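Local coordinates for uncharacterized protein (PDB 4TYZ) that is of unknown function but may bind and transfer sterols, the chain described here being its C-terminal GRAM domain, at residues A[3-8]-A[36-41]; A[11-16]-A[41-46]; A[61-66]-A[81-86]. All coordinates share one frame; numbering follows the deposited sequence.

Contact 1. Residues A[3-8]-A[36-41]; sequences EGVFRK and YLFITP
V5 and F6 bring helix 3-8 down onto the aromatic side chains of strand 36-39, the two axes lying 10.2 Å apart at their closest and running nearly perpendicular, at 78°. V5 leads with a single methyl. Its CG1 lies 4.0 Å from CD2 of Y36, approaching that ring obliquely, and 4.0 Å from CZ of F38, which it meets at the rim close to the ring plane. F6 makes the broader contact. Its ring swings away from the residue's own backbone N (chi1 -175°) and lies alongside F38, the two side chains running past one another in opposite directions. F6 CD1 sits 3.5 Å from F38 CG, over one face of that ring, while F6 CB makes a CH-pi contact with the same ring, 4.1 Å from its centroid. The two ring planes are oblique, at 51°. Farther out, F6 CZ touches the T40 methyl CG2 at 3.6 Å. Next along the helix, R7 lays its guanidinium face against F6 CD2 and donates from NH2 to the backbone O of E16. No hydrogen bond crosses between the two segments, and the contact is wholly apolar. I39 points to the other face of the sheet, against A102 and L103 of helix 96-107, so the N-terminal helix packs opposite the C-terminal one on the sheet of a PH-like GRAM domain.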
ATOM      1  N   GLU A   3     -10.161   8.677   6.216  1.00 18.24           N
ATOM      2  CA  GLU A   3     -10.659   7.611   7.072  1.00 16.39           C
ATOM      3  C   GLU A   3     -11.961   7.061   6.516  1.00 17.32           C
ATOM      4  O   GLU A   3     -12.215   5.858   6.580  1.00 15.34           O
ATOM      5  CB  GLU A   3     -10.866   8.115   8.501  1.00 16.84           C
ATOM      6  CG  GLU A   3      -9.597   8.517   9.231  1.00 21.71           C
ATOM      7  CD  GLU A   3      -9.096   9.914   8.861  1.00 20.96           C
ATOM      8  OE1 GLU A   3      -9.711  10.588   8.003  1.00 25.12           O
ATOM      9  OE2 GLU A   3      -8.079  10.342   9.439  1.00 31.59           O
ATOM     10  N   GLY A   4     -12.787   7.951   5.972  1.00 19.31           N
ATOM     11  CA  GLY A   4     -14.051   7.547   5.381  1.00 15.91           C
ATOM     12  C   GLY A   4     -13.848   6.623   4.198  1.00 16.65           C
ATOM     13  O   GLY A   4     -14.593   5.659   4.010  1.00 16.50           O
ATOM     14  N   VAL A   5     -12.831   6.904   3.386  1.00 14.55           N
ATOM     15  CA  VAL A   5     -12.541   6.013   2.266  1.00 13.99           C
ATOM     16  C   VAL A   5     -12.206   4.622   2.797  1.00 12.70           C
ATOM     17  O   VAL A   5     -12.708   3.612   2.294  1.00 13.29           O
ATOM     18  CB  VAL A   5     -11.383   6.535   1.398  1.00 16.84           C
ATOM     19  CG1 VAL A   5     -11.083   5.552   0.265  1.00 16.45           C
ATOM     20  CG2 VAL A   5     -11.728   7.903   0.838  1.00 19.83           C
ATOM     21  N   PHE A   6     -11.370   4.570   3.832  1.00 11.76           N
ATOM     22  CA  PHE A   6     -10.991   3.292   4.410  1.00 11.44           C
ATOM     23  C   PHE A   6     -12.198   2.539   4.959  1.00 11.14           C
ATOM     24  O   PHE A   6     -12.340   1.334   4.725  1.00 11.43           O
ATOM     25  CB  PHE A   6      -9.959   3.475   5.525  1.00 10.83           C
ATOM     26  CG  PHE A   6      -9.449   2.179   6.074  1.00 10.20           C
ATOM     27  CD1 PHE A   6      -8.578   1.407   5.331  1.00  9.72           C
ATOM     28  CD2 PHE A   6      -9.853   1.719   7.314  1.00 15.13           C
ATOM     29  CE1 PHE A   6      -8.110   0.179   5.817  1.00 11.53           C
ATOM     30  CE2 PHE A   6      -9.380   0.508   7.808  1.00 14.39           C
ATOM     31  CZ  PHE A   6      -8.503  -0.267   7.050  1.00 11.99           C
ATOM     32  N   ARG A   7     -13.052   3.243   5.695  1.00 11.72           N
ATOM     33  CA  ARG A   7     -14.165   2.581   6.358  1.00 14.20           C
ATOM     34  C   ARG A   7     -15.228   2.118   5.372  1.00 13.33           C
ATOM     35  O   ARG A   7     -15.915   1.131   5.621  1.00 17.53           O
ATOM     36  CB  ARG A   7     -14.791   3.500   7.407  1.00 12.96           C
ATOM     37  CG  ARG A   7     -13.816   3.917   8.504  1.00 13.10           C
ATOM     38  CD  ARG A   7     -13.241   2.703   9.217  1.00 12.00           C
ATOM     39  NE  ARG A   7     -12.248   3.101  10.212  1.00 11.68           N
ATOM     40  CZ  ARG A   7     -11.381   2.270  10.785  1.00 12.99           C
ATOM     41  NH1 ARG A   7     -11.370   0.978  10.462  1.00 10.54           N
ATOM     42  NH2 ARG A   7     -10.525   2.734  11.682  1.00 14.07           N
ATOM     43  N   LYS A   8     -15.364   2.825   4.260  1.00 12.53           N
ATOM     44  CA  LYS A   8     -16.260   2.382   3.203  1.00 13.78           C
ATOM     45  C   LYS A   8     -15.696   1.151   2.478  1.00 12.20           C
ATOM     46  O   LYS A   8     -16.439   0.218   2.138  1.00 16.32           O
ATOM     47  CB  LYS A   8     -16.514   3.518   2.202  1.00 17.21           C
ATOM     48  CG  LYS A   8     -17.504   3.165   1.097  1.00 23.99           C
ATOM     49  CD  LYS A   8     -17.983   4.406   0.363  1.00 38.31           C
ATOM     50  CE  LYS A   8     -16.830   5.148  -0.289  1.00 46.82           C
ATOM     51  NZ  LYS A   8     -16.223   4.359  -1.397  1.00 54.58           N
ATOM     52  N   TYR A  36      -4.869   5.352  -2.472  1.00 11.28           N
ATOM     53  CA  TYR A  36      -4.366   5.526  -1.122  1.00 12.12           C
ATOM     54  C   TYR A  36      -3.881   4.214  -0.573  1.00 12.12           C
ATOM     55  O   TYR A  36      -4.589   3.209  -0.635  1.00 11.93           O
ATOM     56  CB  TYR A  36      -5.454   6.060  -0.196  1.00 12.39           C
ATOM     57  CG  TYR A  36      -6.268   7.195  -0.766  1.00 16.36           C
ATOM     58  CD1 TYR A  36      -5.728   8.466  -0.889  1.00 16.80           C
ATOM     59  CD2 TYR A  36      -7.583   6.991  -1.171  1.00 15.94           C
ATOM     60  CE1 TYR A  36      -6.486   9.510  -1.404  1.00 17.28           C
ATOM     61  CE2 TYR A  36      -8.345   8.024  -1.686  1.00 23.20           C
ATOM     62  CZ  TYR A  36      -7.794   9.278  -1.798  1.00 21.34           C
ATOM     63  OH  TYR A  36      -8.562  10.302  -2.315  1.00 26.87           O
ATOM     64  N   LEU A  37      -2.681   4.254  -0.016  1.00 11.48           N
ATOM     65  CA  LEU A  37      -2.131   3.160   0.771  1.00  9.99           C
ATOM     66  C   LEU A  37      -2.525   3.376   2.225  1.00 10.15           C
ATOM     67  O   LEU A  37      -2.316   4.462   2.757  1.00 11.78           O
ATOM     68  CB  LEU A  37      -0.611   3.127   0.622  1.00 11.57           C
ATOM     69  CG  LEU A  37       0.059   1.944   1.297  1.00 18.24           C
ATOM     70  CD1 LEU A  37      -0.306   0.728   0.486  1.00 25.20           C
ATOM     71  CD2 LEU A  37       1.576   2.144   1.353  1.00 16.97           C
ATOM     72  N   PHE A  38      -3.124   2.361   2.847  1.00  9.41           N
ATOM     73  CA  PHE A  38      -3.506   2.419   4.261  1.00 10.99           C
ATOM     74  C   PHE A  38      -2.685   1.445   5.086  1.00  9.87           C
ATOM     75  O   PHE A  38      -2.533   0.284   4.713  1.00 10.07           O
ATOM     76  CB  PHE A  38      -4.983   2.075   4.449  1.00  9.65           C
ATOM     77  CG  PHE A  38      -5.923   2.930   3.649  1.00 11.67           C
ATOM     78  CD1 PHE A  38      -6.383   4.133   4.154  1.00 15.15           C
ATOM     79  CD2 PHE A  38      -6.373   2.514   2.403  1.00 12.91           C
ATOM     80  CE1 PHE A  38      -7.278   4.906   3.433  1.00 14.37           C
ATOM     81  CE2 PHE A  38      -7.258   3.286   1.677  1.00 15.24           C
ATOM     82  CZ  PHE A  38      -7.715   4.478   2.193  1.00 12.22           C
ATOM     83  N   ILE A  39      -2.192   1.910   6.229  1.00  9.23           N
ATOM     84  CA  ILE A  39      -1.432   1.068   7.137  1.00  9.05           C
ATOM     85  C   ILE A  39      -2.212   0.922   8.444  1.00 10.79           C
ATOM     86  O   ILE A  39      -2.556   1.915   9.085  1.00 11.17           O
ATOM     87  CB  ILE A  39      -0.046   1.658   7.382  1.00 11.17           C
ATOM     88  CG1 ILE A  39       0.744   1.622   6.064  1.00 15.78           C
ATOM     89  CG2 ILE A  39       0.681   0.914   8.486  1.00 13.63           C
ATOM     90  CD1 ILE A  39       1.982   2.432   6.080  1.00 23.84           C
ATOM     91  N   THR A  40      -2.531  -0.318   8.794  1.00  8.88           N
ATOM     92  CA  THR A  40      -3.198  -0.611  10.046  1.00  8.86           C
ATOM     93  C   THR A  40      -2.302  -1.575  10.824  1.00  8.85           C
ATOM     94  O   THR A  40      -1.247  -1.981  10.323  1.00 10.44           O
ATOM     95  CB  THR A  40      -4.623  -1.206   9.819  1.00 10.68           C
ATOM     96  OG1 THR A  40      -4.532  -2.609   9.526  1.00 11.75           O
ATOM     97  CG2 THR A  40      -5.330  -0.486   8.679  1.00 10.97           C
ATOM     98  N   PRO A  41      -2.680  -1.917  12.063  1.00 11.26           N
ATOM     99  CA  PRO A  41      -1.755  -2.802  12.780  1.00 13.54           C
ATOM    100  C   PRO A  41      -1.568  -4.184  12.130  1.00 12.66           C
ATOM    101  O   PRO A  41      -0.482  -4.755  12.250  1.00 15.14           O
ATOM    102  CB  PRO A  41      -2.410  -2.932  14.163  1.00 15.51           C
ATOM    103  CG  PRO A  41      -3.188  -1.652  14.329  1.00 17.48           C
ATOM    104  CD  PRO A  41      -3.720  -1.354  12.945  1.00 12.68           C
TER

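Contact 2. Residues A[11-16]-A[41-46]. With EDO (1,2-ethanediol), chain C.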
ATOM      1  N   PRO A  11     -14.881  -2.849   5.208  1.00 11.58           N
ATOM      2  CA  PRO A  11     -15.716  -3.009   6.404  1.00 10.96           C
ATOM      3  C   PRO A  11     -15.298  -4.208   7.249  1.00  9.91           C
ATOM      4  O   PRO A  11     -15.600  -4.219   8.441  1.00 12.08           O
ATOM      5  CB  PRO A  11     -17.132  -3.190   5.833  1.00 12.83           C
ATOM      6  CG  PRO A  11     -16.935  -3.654   4.452  1.00 14.15           C
ATOM      7  CD  PRO A  11     -15.646  -3.035   3.963  1.00 14.72           C
ATOM      8  N   ASP A  12     -14.583  -5.169   6.667  1.00 10.29           N
ATOM      9  CA  ASP A  12     -14.080  -6.291   7.453  1.00 10.60           C
ATOM     10  C   ASP A  12     -12.997  -5.828   8.427  1.00 11.07           C
ATOM     11  O   ASP A  12     -12.702  -6.520   9.407  1.00 10.74           O
ATOM     12  CB  ASP A  12     -13.538  -7.403   6.542  1.00  9.98           C
ATOM     13  CG  ASP A  12     -12.553  -6.888   5.505  1.00 13.67           C
ATOM     14  OD1 ASP A  12     -12.844  -5.848   4.877  1.00 14.16           O
ATOM     15  OD2 ASP A  12     -11.503  -7.532   5.297  1.00 14.79           O
ATOM     16  N   LEU A  13     -12.417  -4.657   8.163  1.00  8.87           N
ATOM     17  CA  LEU A  13     -11.344  -4.120   9.001  1.00  8.75           C
ATOM     18  C   LEU A  13     -11.849  -2.996   9.920  1.00  9.23           C
ATOM     19  O   LEU A  13     -11.073  -2.130  10.341  1.00  9.34           O
ATOM     20  CB  LEU A  13     -10.188  -3.612   8.125  1.00  8.91           C
ATOM     21  CG  LEU A  13      -9.697  -4.674   7.147  1.00  8.32           C
ATOM     22  CD1 LEU A  13      -8.503  -4.116   6.339  1.00  8.19           C
ATOM     23  CD2 LEU A  13      -9.270  -5.939   7.892  1.00 10.19           C
ATOM     24  N   ALA A  14     -13.142  -3.035  10.243  1.00 10.93           N
ATOM     25  CA  ALA A  14     -13.772  -1.977  11.037  1.00 10.21           C
ATOM     26  C   ALA A  14     -13.205  -1.843  12.453  1.00 12.00           C
ATOM     27  O   ALA A  14     -13.384  -0.806  13.098  1.00 11.55           O
ATOM     28  CB  ALA A  14     -15.291  -2.194  11.099  1.00 11.00           C
ATOM     29  N   GLY A  15     -12.523  -2.878  12.933  1.00  9.82           N
ATOM     30  CA  GLY A  15     -11.871  -2.793  14.230  1.00  9.95           C
ATOM     31  C   GLY A  15     -10.418  -2.364  14.173  1.00  9.99           C
ATOM     32  O   GLY A  15      -9.769  -2.186  15.210  1.00 12.19           O
ATOM     33  N   GLU A  16      -9.893  -2.219  12.961  1.00  9.46           N
ATOM     34  CA  GLU A  16      -8.501  -1.808  12.781  1.00 10.20           C
ATOM     35  C   GLU A  16      -8.338  -0.300  12.892  1.00 10.92           C
ATOM     36  O   GLU A  16      -9.072   0.444  12.263  1.00 13.34           O
ATOM     37  CB  GLU A  16      -7.994  -2.253  11.411  1.00  9.97           C
ATOM     38  CG  GLU A  16      -7.835  -3.755  11.260  1.00  9.74           C
ATOM     39  CD  GLU A  16      -6.643  -4.273  12.040  1.00 12.40           C
ATOM     40  OE1 GLU A  16      -5.502  -3.902  11.693  1.00 11.76           O
ATOM     41  OE2 GLU A  16      -6.857  -5.029  13.003  1.00 15.00           O
ATOM     42  N   PRO A  41      -2.680  -1.917  12.063  1.00 11.26           N
ATOM     43  CA  PRO A  41      -1.755  -2.802  12.780  1.00 13.54           C
ATOM     44  C   PRO A  41      -1.568  -4.184  12.130  1.00 12.66           C
ATOM     45  O   PRO A  41      -0.482  -4.755  12.250  1.00 15.14           O
ATOM     46  CB  PRO A  41      -2.410  -2.932  14.163  1.00 15.51           C
ATOM     47  CG  PRO A  41      -3.188  -1.652  14.329  1.00 17.48           C
ATOM     48  CD  PRO A  41      -3.720  -1.354  12.945  1.00 12.68           C
ATOM     49  N   HIS A  42      -2.577  -4.695  11.429  1.00  9.77           N
ATOM     50  CA  HIS A  42      -2.485  -6.040  10.854  1.00  9.29           C
ATOM     51  C   HIS A  42      -2.514  -6.083   9.329  1.00  8.33           C
ATOM     52  O   HIS A  42      -2.218  -7.134   8.749  1.00 10.30           O
ATOM     53  CB  HIS A  42      -3.618  -6.923  11.385  1.00 10.45           C
ATOM     54  CG  HIS A  42      -3.547  -7.160  12.856  1.00 12.74           C
ATOM     55  ND1 HIS A  42      -4.440  -6.597  13.743  1.00 15.56           N
ATOM     56  CD2 HIS A  42      -2.674  -7.879  13.598  1.00 13.85           C
ATOM     57  CE1 HIS A  42      -4.119  -6.965  14.973  1.00 17.43           C
ATOM     58  NE2 HIS A  42      -3.056  -7.741  14.913  1.00 13.99           N
ATOM     59  N   TRP A  43      -2.856  -4.962   8.692  1.00  8.30           N
ATOM     60  CA  TRP A  43      -3.128  -4.957   7.252  1.00  8.38           C
ATOM     61  C   TRP A  43      -2.476  -3.835   6.484  1.00  8.46           C
ATOM     62  O   TRP A  43      -2.334  -2.706   6.955  1.00 10.55           O
ATOM     63  CB  TRP A  43      -4.657  -4.880   6.986  1.00  7.71           C
ATOM     64  CG  TRP A  43      -5.387  -6.057   7.539  1.00  7.56           C
ATOM     65  CD1 TRP A  43      -5.817  -6.218   8.826  1.00  7.80           C
ATOM     66  CD2 TRP A  43      -5.747  -7.253   6.839  1.00  7.62           C
ATOM     67  NE1 TRP A  43      -6.428  -7.447   8.973  1.00  8.62           N
ATOM     68  CE2 TRP A  43      -6.397  -8.100   7.767  1.00  9.96           C
ATOM     69  CE3 TRP A  43      -5.588  -7.690   5.518  1.00  9.25           C
ATOM     70  CZ2 TRP A  43      -6.901  -9.358   7.414  1.00  9.10           C
ATOM     71  CZ3 TRP A  43      -6.080  -8.944   5.165  1.00  9.89           C
ATOM     72  CH2 TRP A  43      -6.727  -9.765   6.112  1.00  8.80           C
ATOM     73  N   LEU A  44      -2.082  -4.200   5.277  1.00  7.87           N
ATOM     74  CA  LEU A  44      -1.641  -3.257   4.272  0.62  8.40           C
ATOM     75  C   LEU A  44      -2.726  -3.200   3.217  1.00  8.38           C
ATOM     76  O   LEU A  44      -3.042  -4.214   2.603  1.00  9.05           O
ATOM     77  CB  LEU A  44      -0.316  -3.701   3.661  0.62  9.72           C
ATOM     78  CG  LEU A  44       0.111  -2.758   2.549  0.62 11.65           C
ATOM     79  CD1 LEU A  44       0.280  -1.370   3.122  0.62 13.24           C
ATOM     80  CD2 LEU A  44       1.392  -3.253   1.888  0.62  9.29           C
ATOM     81  N   CYS A  45      -3.316  -2.024   3.020  1.00  8.68           N
ATOM     82  CA  CYS A  45      -4.461  -1.906   2.111  1.00  8.51           C
ATOM     83  C   CYS A  45      -4.262  -0.805   1.091  1.00  8.97           C
ATOM     84  O   CYS A  45      -3.550   0.162   1.338  1.00 10.26           O
ATOM     85  CB  CYS A  45      -5.753  -1.610   2.877  1.00  8.59           C
ATOM     86  SG  CYS A  45      -6.038  -2.721   4.263  1.00 10.25           S
ATOM     87  N   PHE A  46      -4.931  -0.954  -0.040  1.00  9.07           N
ATOM     88  CA  PHE A  46      -4.932   0.088  -1.060  1.00  9.50           C
ATOM     89  C   PHE A  46      -6.329   0.239  -1.619  1.00  9.84           C
ATOM     90  O   PHE A  46      -6.980  -0.761  -1.902  1.00 10.58           O
ATOM     91  CB  PHE A  46      -3.949  -0.243  -2.192  1.00  9.59           C
ATOM     92  CG  PHE A  46      -3.976   0.756  -3.315  1.00 10.09           C
ATOM     93  CD1 PHE A  46      -3.126   1.850  -3.298  1.00 12.76           C
ATOM     94  CD2 PHE A  46      -4.867   0.613  -4.371  1.00 10.47           C
ATOM     95  CE1 PHE A  46      -3.159   2.790  -4.329  1.00 11.70           C
ATOM     96  CE2 PHE A  46      -4.917   1.544  -5.400  1.00 11.02           C
ATOM     97  CZ  PHE A  46      -4.053   2.630  -5.390  1.00 11.40           C
TER
HETATM   98  C1  EDO C1000     -14.308  -9.249  11.063  1.00 14.06           C
HETATM   99  O1  EDO C1000     -14.098  -7.837  11.238  1.00 16.83           O
HETATM  100  C2  EDO C1000     -15.806  -9.531  10.998  1.00 16.17           C
HETATM  101  O2  EDO C1000     -16.340  -8.876   9.840  1.00 17.19           O
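E16 meets H42 with both carboxylate oxygens, and L13 lies across W43 and C45 beside this polar pair. E16 OE1 accepts from the backbone N of H42 and OE2 from the imidazole ND1, each over 3.0 Å and each on the syn side of its oxygen. The ND1 bond is nearly straight, with an N-H...O angle of 173°, and OE2 lies close to the imidazole plane, although the carboxylate itself is turned about 50° from that ring. Both bonds to H42, with a third between T40 OG1 and OE1, hold the carboxylate in its rotation, and its charge probably favours the ND1 proton. A bend at chi2 (-73°) folds the glutamate chain so that OE1 also comes 3.4 Å from P41 CD and meets the edge of the W43 indole, near its plane. Over one face of that indole sits L13 CD2, in a CH-pi contact 3.5 Å from the centroid of the five-membered ring; the other methyl, CD1, is 3.5 Å from C45 SG. In the GRAM fold, these contacts tie the loop between helix 2-9 and strand 20-28 to strand 43-46, beside the turn that enters it. L13 and E16 are themselves the ends of a type I turn closed by E16 N to L13 O. L13 packs also on F6. The O1 hydroxyl of a 1,2-ethanediol, probably from crystallisation, donates to D12 O (2.7 Å).

Contact 3. Residues A[61-66]-A[81-86]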
ATOM      1  N   GLU A  61       1.155 -12.273   5.556  1.00 10.41           N
ATOM      2  CA  GLU A  61       1.111 -12.783   4.189  1.00 11.39           C
ATOM      3  C   GLU A  61       2.231 -12.192   3.324  1.00 12.20           C
ATOM      4  O   GLU A  61       2.402 -12.582   2.171  1.00 13.67           O
ATOM      5  CB  GLU A  61      -0.247 -12.470   3.547  1.00 11.51           C
ATOM      6  CG  GLU A  61      -1.409 -13.180   4.233  1.00 12.80           C
ATOM      7  CD  GLU A  61      -2.760 -12.889   3.584  1.00 15.45           C
ATOM      8  OE1 GLU A  61      -3.461 -13.860   3.223  1.00 17.96           O
ATOM      9  OE2 GLU A  61      -3.146 -11.704   3.461  1.00 15.07           O
ATOM     10  N   ILE A  62       2.972 -11.248   3.890  1.00 11.09           N
ATOM     11  CA  ILE A  62       3.999 -10.518   3.138  1.00  8.83           C
ATOM     12  C   ILE A  62       5.367 -11.145   3.378  1.00 10.73           C
ATOM     13  O   ILE A  62       5.810 -11.268   4.516  1.00 12.06           O
ATOM     14  CB  ILE A  62       4.028  -9.031   3.527  1.00 10.33           C
ATOM     15  CG1 ILE A  62       2.730  -8.355   3.070  1.00 11.50           C
ATOM     16  CG2 ILE A  62       5.247  -8.328   2.905  1.00  9.14           C
ATOM     17  CD1 ILE A  62       2.603  -6.915   3.515  1.00 13.75           C
ATOM     18  N   LYS A  63       6.018 -11.550   2.292  1.00  9.81           N
ATOM     19  CA  LYS A  63       7.326 -12.193   2.368  1.00 10.57           C
ATOM     20  C   LYS A  63       8.477 -11.188   2.365  1.00 11.04           C
ATOM     21  O   LYS A  63       9.498 -11.387   3.036  1.00 11.32           O
ATOM     22  CB  LYS A  63       7.485 -13.177   1.198  1.00 11.97           C
ATOM     23  CG  LYS A  63       8.845 -13.875   1.118  1.00 15.51           C
ATOM     24  CD  LYS A  63       8.879 -14.807  -0.085  1.00 23.91           C
ATOM     25  CE  LYS A  63      10.138 -15.658  -0.092  1.00 34.81           C
ATOM     26  NZ  LYS A  63      10.097 -16.688  -1.167  1.00 47.73           N
ATOM     27  N   ASP A  64       8.320 -10.108   1.606  1.00 11.13           N
ATOM     28  CA  ASP A  64       9.390  -9.117   1.468  1.00 10.67           C
ATOM     29  C   ASP A  64       8.813  -7.804   0.993  1.00 11.14           C
ATOM     30  O   ASP A  64       7.761  -7.766   0.373  1.00 11.34           O
ATOM     31  CB  ASP A  64      10.479  -9.615   0.501  1.00 11.99           C
ATOM     32  CG  ASP A  64      11.811  -8.911   0.693  1.00 18.12           C
ATOM     33  OD1 ASP A  64      11.957  -8.141   1.670  1.00 13.45           O
ATOM     34  OD2 ASP A  64      12.732  -9.152  -0.128  1.00 16.87           O
ATOM     35  N   ILE A  65       9.504  -6.719   1.318  1.00 10.57           N
ATOM     36  CA  ILE A  65       9.118  -5.375   0.897  1.00 11.55           C
ATOM     37  C   ILE A  65      10.392  -4.691   0.432  1.00 14.06           C
ATOM     38  O   ILE A  65      11.354  -4.583   1.199  1.00 16.69           O
ATOM     39  CB  ILE A  65       8.455  -4.571   2.030  1.00 12.91           C
ATOM     40  CG1 ILE A  65       7.237  -5.319   2.567  1.00 12.65           C
ATOM     41  CG2 ILE A  65       8.064  -3.168   1.548  1.00 15.00           C
ATOM     42  CD1 ILE A  65       6.513  -4.602   3.703  1.00 15.86           C
ATOM     43  N   ILE A  66      10.407  -4.252  -0.825  1.00 11.02           N
ATOM     44  CA  ILE A  66      11.603  -3.677  -1.443  1.00 11.71           C
ATOM     45  C   ILE A  66      11.380  -2.216  -1.811  1.00 12.58           C
ATOM     46  O   ILE A  66      10.341  -1.877  -2.382  1.00 14.45           O
ATOM     47  CB  ILE A  66      11.988  -4.453  -2.706  1.00 13.37           C
ATOM     48  CG1 ILE A  66      12.336  -5.902  -2.340  1.00 23.27           C
ATOM     49  CG2 ILE A  66      13.127  -3.772  -3.434  1.00 19.72           C
ATOM     50  CD1 ILE A  66      12.614  -6.775  -3.544  1.00 33.79           C
ATOM     51  N   LYS A  81       6.200  -8.355  -1.974  1.00 11.40           N
ATOM     52  CA  LYS A  81       6.190  -9.748  -2.392  0.51 13.04           C
ATOM     53  C   LYS A  81       5.423 -10.571  -1.378  1.00 15.23           C
ATOM     54  O   LYS A  81       5.671 -10.465  -0.179  1.00 13.16           O
ATOM     55  CB  LYS A  81       7.613 -10.290  -2.538  0.51 16.64           C
ATOM     56  CG  LYS A  81       8.467  -9.548  -3.556  0.51 16.45           C
ATOM     57  CD  LYS A  81       9.867 -10.149  -3.631  0.51 26.64           C
ATOM     58  CE  LYS A  81       9.808 -11.646  -3.904  0.51 33.48           C
ATOM     59  NZ  LYS A  81      11.153 -12.290  -3.871  0.51 37.20           N
ATOM     60  N   THR A  82       4.498 -11.396  -1.856  1.00 13.18           N
ATOM     61  CA  THR A  82       3.713 -12.211  -0.933  1.00 14.39           C
ATOM     62  C   THR A  82       4.282 -13.618  -0.776  1.00 15.07           C
ATOM     63  O   THR A  82       5.120 -14.057  -1.564  1.00 17.04           O
ATOM     64  CB  THR A  82       2.251 -12.322  -1.379  1.00 17.79           C
ATOM     65  OG1 THR A  82       2.150 -13.212  -2.491  1.00 18.76           O
ATOM     66  CG2 THR A  82       1.719 -10.961  -1.792  1.00 17.03           C
ATOM     67  N   HIS A  83       3.821 -14.328   0.247  1.00 16.84           N
ATOM     68  CA  HIS A  83       4.268 -15.692   0.476  1.00 19.35           C
ATOM     69  C   HIS A  83       3.739 -16.635  -0.594  1.00 21.36           C
ATOM     70  O   HIS A  83       4.255 -17.740  -0.764  1.00 27.61           O
ATOM     71  CB  HIS A  83       3.848 -16.176   1.865  1.00 20.66           C
ATOM     72  CG  HIS A  83       4.713 -15.646   2.963  1.00 23.79           C
ATOM     73  ND1 HIS A  83       6.062 -15.928   3.044  1.00 23.81           N
ATOM     74  CD2 HIS A  83       4.431 -14.845   4.016  1.00 21.69           C
ATOM     75  CE1 HIS A  83       6.570 -15.320   4.101  1.00 22.82           C
ATOM     76  NE2 HIS A  83       5.603 -14.655   4.707  1.00 22.94           N
ATOM     77  N   LEU A  84       2.722 -16.192  -1.323  1.00 24.83           N
ATOM     78  CA  LEU A  84       2.181 -16.971  -2.433  1.00 27.10           C
ATOM     79  C   LEU A  84       2.861 -16.578  -3.736  1.00 27.53           C
ATOM     80  O   LEU A  84       2.373 -16.893  -4.821  1.00 31.83           O
ATOM     81  CB  LEU A  84       0.667 -16.779  -2.541  1.00 33.85           C
ATOM     82  CG  LEU A  84      -0.157 -17.370  -1.393  1.00 35.18           C
ATOM     83  CD1 LEU A  84      -1.640 -17.092  -1.585  1.00 35.97           C
ATOM     84  CD2 LEU A  84       0.096 -18.861  -1.269  1.00 36.03           C
ATOM     85  N   ASN A  85       3.992 -15.888  -3.605  1.00 24.97           N
ATOM     86  CA  ASN A  85       4.798 -15.413  -4.727  1.00 28.81           C
ATOM     87  C   ASN A  85       4.082 -14.471  -5.691  1.00 27.93           C
ATOM     88  O   ASN A  85       4.363 -14.470  -6.891  1.00 32.59           O
ATOM     89  CB  ASN A  85       5.365 -16.599  -5.508  1.00 36.75           C
ATOM     90  CG  ASN A  85       6.385 -17.379  -4.708  1.00 50.95           C
ATOM     91  OD1 ASN A  85       7.466 -16.874  -4.405  1.00 57.08           O
ATOM     92  ND2 ASN A  85       6.046 -18.616  -4.358  1.00 57.38           N
ATOM     93  N   ASP A  86       3.168 -13.659  -5.168  1.00 22.37           N
ATOM     94  CA  ASP A  86       2.623 -12.559  -5.946  1.00 24.90           C
ATOM     95  C   ASP A  86       3.487 -11.323  -5.698  1.00 22.43           C
ATOM     96  O   ASP A  86       4.125 -11.208  -4.651  1.00 22.29           O
ATOM     97  CB  ASP A  86       1.163 -12.282  -5.573  1.00 26.62           C
ATOM     98  CG  ASP A  86       0.223 -13.393  -6.016  1.00 35.55           C
ATOM     99  OD1 ASP A  86       0.417 -13.933  -7.126  1.00 36.44           O
ATOM    100  OD2 ASP A  86      -0.709 -13.727  -5.251  1.00 38.67           O
TER
HETATM  101  O   HOH W   1       0.761 -14.685   0.824  1.00 24.91           O
HETATM  102  O   HOH W   2       7.575 -17.945  -0.928  1.00 42.06           O
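A classic beta bulge interrupts the antiparallel hairpin of strands 62-67 and 78-82, at the edge of the GRAM domain sheet. K63 and D64 both face K81, whose carbonyl O takes two donors, K63 N at 2.7 Å and D64 N at 3.2 Å. K81 N returns a straighter bond to D64 O, 2.9 Å long. Before the bulge, I62 and T82 form a non-hydrogen-bonded pair, and the register differs by one residue across it. The pairing carries on into the turn through H83 N, which donates to E61 O over 3.0 Å. H83 then folds its imidazole back over the opposite chain: K63 CB lies over one ring face, 3.9 Å from the centroid, in a CH-pi contact. T82 OG1 braces the following type I turn, T82 to N85, by accepting from D86 N at 2.9 Å and weakly from L84 N. On the buried side, I62 and T82 reach I57 of strand 54-58, and I62 O accepts from W107 NE1 of the C-terminal helix. On the outer side, K63 leaves the strand with its chain trans to its own nitrogen (chi1 177°) and runs fully extended past the imidazole to a water, which accepts from K63 NZ at 2.8 Å and donates weakly to H83 O.

Contacts 1 and 2 are neighbours, their centres about 7 Å apart, and share P41: one places the N-terminal helix, the other the loop that follows it, on the adjacent strands 31-39 and 43-48. Contact 1 is the buried one and purely apolar, whereas contact 2, only partly buried, joins a carboxylate-imidazole hydrogen-bonded pair to its apolar packing. Contact 3 lies about 21 Å from contact 1 between centres, on the opposite side of the chain's centre, where a hairpin at the sheet edge relies on backbone bonds, with long polar side chains and waters outside. Contacts 2 and 3 meet lightly through L44 and I62. All three reach the same antiparallel sheet.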